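Local coordinates for protein dehydratase, IlvD/Edd family (Caulobacter crescentus, PDB 5OYN) that catalyses the dehydration of D-xylonate, and with similar efficiency D-gluconate, to 2-dehydro-3-deoxy sugar acids, using a [2Fe-2S] cluster and magnesium, at residues I456-P468 / E513-T525. Numbering follows the deposited sequence.
Sequences ILVIRGAGPIGWP and ESAIGGGLSWLRT
The CA atoms of Gly466 and Ala515 lie 5.3 Å apart and those of Val458 and Thr525 8.8 Å, so 456-468, a strand and the loop that follows it, lies close to the 513-525 loop at one end and farther from it at the other. At the close end the Glu513 carboxylate grips two successive amides: Ile465 N donates to the syn lone pair of OE2 (2.8 Å), while Gly466 N meets OE1 on its syn side, 25° out of the carboxylate plane. CG of Glu513 sits between its backbone N and carbonyl carbon (chi1 64°), and the extended chain beyond carries the carboxylate to the turn; Gln575 also bonds OE2. Farther along, Arg460 passes Ser514, CD lying 3.4 Å from OG, and its NH1 bridges two carbonyls: Leu520 O at 2.8 Å, and Leu523 O at 3.2 Å in a nearly straight bond (175°). Arg524 NH1 reaches Leu523 O from the opposite face of that carbonyl and lies 3.8 Å from Arg460 NH2, the guanidinium planes nearly perpendicular. On the strand, Val458 CG1 meets Leu523 CD2 tip to tip at 3.7 Å. In the C-terminal region's mixed sheet, buried Arg460 thus holds its strand to the loop linking strands 507-511 and 528-532, and buried Glu513 holds that loop to the turn; the amides probably stabilise Glu513 as a carboxylate, and the Asp435 salt bridge to Arg460 NE probably offsets the arginines' proximity.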
loop_
_atom_site.group_PDB
_atom_site.type_symbol
_atom_site.label_atom_id
_atom_site.label_comp_id
_atom_site.label_asym_id
_atom_site.label_seq_id
_atom_site.Cartn_x
_atom_site.Cartn_y
_atom_site.Cartn_z
ATOM N N ILE A 456 -2.364 45.504 28.833
ATOM C CA ILE A 456 -3.034 44.280 28.405
ATOM C C ILE A 456 -3.116 44.296 26.880
ATOM O O ILE A 456 -3.679 45.227 26.291
ATOM C CB ILE A 456 -4.430 44.120 29.044
ATOM C CG1 ILE A 456 -5.190 42.967 28.392
ATOM C CG2 ILE A 456 -5.237 45.422 28.968
ATOM C CD1 ILE A 456 -6.373 42.503 29.190
ATOM N N LEU A 457 -2.545 43.275 26.241
ATOM C CA LEU A 457 -2.486 43.242 24.787
ATOM C C LEU A 457 -3.794 42.709 24.216
ATOM O O LEU A 457 -4.293 41.656 24.632
ATOM C CB LEU A 457 -1.298 42.406 24.323
ATOM C CG LEU A 457 0.014 42.815 25.013
ATOM C CD1 LEU A 457 1.099 41.769 24.794
ATOM C CD2 LEU A 457 0.488 44.198 24.559
ATOM N N VAL A 458 -4.361 43.459 23.285
ATOM C CA VAL A 458 -5.692 43.197 22.766
ATOM C C VAL A 458 -5.586 43.086 21.258
ATOM O O VAL A 458 -4.895 43.887 20.615
ATOM C CB VAL A 458 -6.697 44.306 23.170
ATOM C CG1 VAL A 458 -8.046 44.097 22.491
ATOM C CG2 VAL A 458 -6.881 44.345 24.672
ATOM N N ILE A 459 -6.260 42.087 20.693
ATOM C CA ILE A 459 -6.278 41.867 19.256
ATOM C C ILE A 459 -7.727 41.698 18.832
ATOM O O ILE A 459 -8.516 41.062 19.539
ATOM C CB ILE A 459 -5.418 40.642 18.862
ATOM C CG1 ILE A 459 -5.407 40.447 17.344
ATOM C CG2 ILE A 459 -5.896 39.386 19.579
ATOM C CD1 ILE A 459 -4.158 39.765 16.837
ATOM N N ARG A 460 -8.084 42.288 17.691
ATOM C CA ARG A 460 -9.457 42.255 17.204
ATOM C C ARG A 460 -9.464 42.023 15.699
ATOM O O ARG A 460 -8.469 42.258 15.007
ATOM C CB ARG A 460 -10.219 43.551 17.535
ATOM C CG ARG A 460 -9.590 44.809 16.942
ATOM C CD ARG A 460 -10.627 45.863 16.551
ATOM N NE ARG A 460 -9.978 47.160 16.352
ATOM C CZ ARG A 460 -10.032 48.172 17.215
ATOM N NH1 ARG A 460 -10.724 48.051 18.338
ATOM N NH2 ARG A 460 -9.393 49.307 16.953
ATOM N N GLY A 461 -10.615 41.577 15.201
ATOM C CA GLY A 461 -10.764 41.198 13.815
ATOM C C GLY A 461 -10.385 39.768 13.507
ATOM O O GLY A 461 -10.275 39.409 12.323
ATOM N N ALA A 462 -10.184 38.938 14.534
ATOM C CA ALA A 462 -9.740 37.560 14.371
ATOM C C ALA A 462 -10.847 36.556 14.684
ATOM O O ALA A 462 -10.563 35.397 15.015
ATOM C CB ALA A 462 -8.508 37.292 15.238
ATOM N N GLY A 463 -12.098 36.968 14.570
ATOM C CA GLY A 463 -13.192 36.073 14.837
ATOM C C GLY A 463 -13.667 35.397 13.577
ATOM O O GLY A 463 -13.106 35.586 12.489
ATOM N N PRO A 464 -14.724 34.590 13.705
ATOM C CA PRO A 464 -15.246 33.851 12.543
ATOM C C PRO A 464 -15.511 34.713 11.324
ATOM O O PRO A 464 -15.363 34.234 10.190
ATOM C CB PRO A 464 -16.542 33.231 13.079
ATOM C CG PRO A 464 -16.322 33.109 14.562
ATOM C CD PRO A 464 -15.357 34.185 14.972
ATOM N N ILE A 465 -15.899 35.971 11.518
ATOM C CA ILE A 465 -16.227 36.840 10.395
ATOM C C ILE A 465 -15.032 37.690 9.997
ATOM O O ILE A 465 -14.757 37.874 8.805
ATOM C CB ILE A 465 -17.450 37.716 10.752
ATOM C CG1 ILE A 465 -18.631 36.851 11.208
ATOM C CG2 ILE A 465 -17.851 38.595 9.582
ATOM C CD1 ILE A 465 -19.232 36.001 10.105
ATOM N N GLY A 466 -14.298 38.198 10.984
ATOM C CA GLY A 466 -13.249 39.159 10.689
ATOM C C GLY A 466 -12.093 38.575 9.896
ATOM O O GLY A 466 -11.550 39.236 9.002
ATOM N N TRP A 467 -11.708 37.323 10.197
ATOM C CA TRP A 467 -10.440 36.797 9.700
ATOM C C TRP A 467 -10.462 36.400 8.220
ATOM O O TRP A 467 -9.571 36.825 7.466
ATOM C CB TRP A 467 -9.997 35.622 10.568
ATOM C CG TRP A 467 -8.536 35.311 10.424
ATOM C CD1 TRP A 467 -7.984 34.276 9.728
ATOM C CD2 TRP A 467 -7.439 36.049 10.976
ATOM N NE1 TRP A 467 -6.618 34.323 9.814
ATOM C CE2 TRP A 467 -6.256 35.401 10.576
ATOM C CE3 TRP A 467 -7.345 37.195 11.768
ATOM C CZ2 TRP A 467 -4.991 35.856 10.946
ATOM C CZ3 TRP A 467 -6.085 37.646 12.137
ATOM C CH2 TRP A 467 -4.926 36.978 11.723
ATOM N N PRO A 468 -11.431 35.584 7.745
ATOM C CA PRO A 468 -12.567 34.874 8.350
ATOM C C PRO A 468 -12.178 33.520 8.897
ATOM O O PRO A 468 -11.065 33.080 8.638
ATOM C CB PRO A 468 -13.535 34.711 7.191
ATOM C CG PRO A 468 -12.660 34.629 5.986
ATOM C CD PRO A 468 -11.402 35.406 6.282
ATOM N N GLU A 513 -17.763 39.172 18.155
ATOM C CA GLU A 513 -16.464 39.692 17.765
ATOM C C GLU A 513 -16.574 41.150 17.334
ATOM O O GLU A 513 -17.656 41.660 17.036
ATOM C CB GLU A 513 -15.876 38.865 16.622
ATOM C CG GLU A 513 -16.702 38.959 15.368
ATOM C CD GLU A 513 -16.187 38.099 14.247
ATOM O OE1 GLU A 513 -15.114 38.441 13.696
ATOM O OE2 GLU A 513 -16.866 37.099 13.912
ATOM N N SER A 514 -15.416 41.810 17.287
ATOM C CA SER A 514 -15.339 43.185 16.805
ATOM C C SER A 514 -16.076 43.361 15.479
ATOM O O SER A 514 -16.945 44.226 15.352
ATOM C CB SER A 514 -13.869 43.593 16.673
ATOM O OG SER A 514 -13.689 44.599 15.692
ATOM N N ALA A 515 -15.770 42.522 14.491
ATOM C CA ALA A 515 -16.204 42.779 13.123
ATOM C C ALA A 515 -17.718 42.744 12.930
ATOM O O ALA A 515 -18.186 43.087 11.834
ATOM C CB ALA A 515 -15.552 41.777 12.170
ATOM N N ILE A 516 -18.500 42.327 13.926
ATOM C CA ILE A 516 -19.948 42.466 13.794
ATOM C C ILE A 516 -20.462 43.406 14.878
ATOM O O ILE A 516 -21.620 43.319 15.304
ATOM C CB ILE A 516 -20.669 41.106 13.823
ATOM C CG1 ILE A 516 -20.471 40.378 15.149
ATOM C CG2 ILE A 516 -20.227 40.253 12.655
ATOM C CD1 ILE A 516 -21.633 39.442 15.469
ATOM N N GLY A 517 -19.608 44.324 15.316
ATOM C CA GLY A 517 -20.018 45.324 16.277
ATOM C C GLY A 517 -20.075 44.864 17.711
ATOM O O GLY A 517 -20.912 45.353 18.474
ATOM N N GLY A 518 -19.225 43.921 18.103
ATOM C CA GLY A 518 -19.056 43.618 19.507
ATOM C C GLY A 518 -18.276 44.719 20.191
ATOM O O GLY A 518 -17.692 45.594 19.553
ATOM N N GLY A 519 -18.259 44.665 21.525
ATOM C CA GLY A 519 -17.644 45.738 22.296
ATOM C C GLY A 519 -16.212 46.051 21.902
ATOM O O GLY A 519 -15.756 47.189 22.046
ATOM N N LEU A 520 -15.478 45.060 21.399
ATOM C CA LEU A 520 -14.102 45.329 21.005
ATOM C C LEU A 520 -14.002 46.243 19.788
ATOM O O LEU A 520 -12.897 46.694 19.471
ATOM C CB LEU A 520 -13.367 44.009 20.740
ATOM C CG LEU A 520 -12.933 43.246 22.001
ATOM C CD1 LEU A 520 -12.280 41.928 21.646
ATOM C CD2 LEU A 520 -12.009 44.088 22.875
ATOM N N SER A 521 -15.118 46.542 19.110
ATOM C CA SER A 521 -15.043 47.418 17.943
ATOM C C SER A 521 -14.737 48.858 18.329
ATOM O O SER A 521 -14.143 49.591 17.530
ATOM C CB SER A 521 -16.334 47.359 17.122
ATOM O OG SER A 521 -17.474 47.181 17.939
ATOM N N TRP A 522 -15.110 49.284 19.539
ATOM C CA TRP A 522 -14.915 50.670 19.937
ATOM C C TRP A 522 -13.773 50.878 20.917
ATOM O O TRP A 522 -13.438 52.033 21.204
ATOM C CB TRP A 522 -16.207 51.264 20.526
ATOM C CG TRP A 522 -16.937 50.467 21.597
ATOM C CD1 TRP A 522 -18.104 49.750 21.443
ATOM C CD2 TRP A 522 -16.590 50.365 22.983
ATOM N NE1 TRP A 522 -18.483 49.192 22.647
ATOM C CE2 TRP A 522 -17.567 49.548 23.605
ATOM C CE3 TRP A 522 -15.539 50.864 23.756
ATOM C CZ2 TRP A 522 -17.521 49.227 24.962
ATOM C CZ3 TRP A 522 -15.496 50.545 25.112
ATOM C CH2 TRP A 522 -16.481 49.736 25.699
ATOM N N LEU A 523 -13.164 49.812 21.430
ATOM C CA LEU A 523 -12.047 49.975 22.352
ATOM C C LEU A 523 -10.857 50.614 21.640
ATOM O O LEU A 523 -10.651 50.437 20.436
ATOM C CB LEU A 523 -11.663 48.629 22.958
ATOM C CG LEU A 523 -10.402 48.492 23.810
ATOM C CD1 LEU A 523 -10.695 48.712 25.288
ATOM C CD2 LEU A 523 -9.850 47.106 23.609
ATOM N N ARG A 524 -10.095 51.408 22.384
ATOM C CA ARG A 524 -8.961 52.117 21.813
ATOM C C ARG A 524 -7.787 52.027 22.769
ATOM O O ARG A 524 -7.965 51.958 23.987
ATOM C CB ARG A 524 -9.291 53.587 21.518
ATOM C CG ARG A 524 -10.602 53.808 20.777
ATOM C CD ARG A 524 -10.450 53.579 19.283
ATOM N NE ARG A 524 -11.680 53.849 18.538
ATOM C CZ ARG A 524 -12.470 52.905 18.027
ATOM N NH1 ARG A 524 -12.161 51.621 18.189
ATOM N NH2 ARG A 524 -13.573 53.240 17.357
ATOM N N THR A 525 -6.582 52.012 22.198
ATOM C CA THR A 525 -5.364 51.948 22.997
ATOM C C THR A 525 -5.364 53.062 24.043
ATOM O O THR A 525 -5.886 54.154 23.813
ATOM C CB THR A 525 -4.142 52.049 22.076
ATOM O OG1 THR A 525 -4.201 50.999 21.102
ATOM C CG2 THR A 525 -2.849 51.922 22.847
#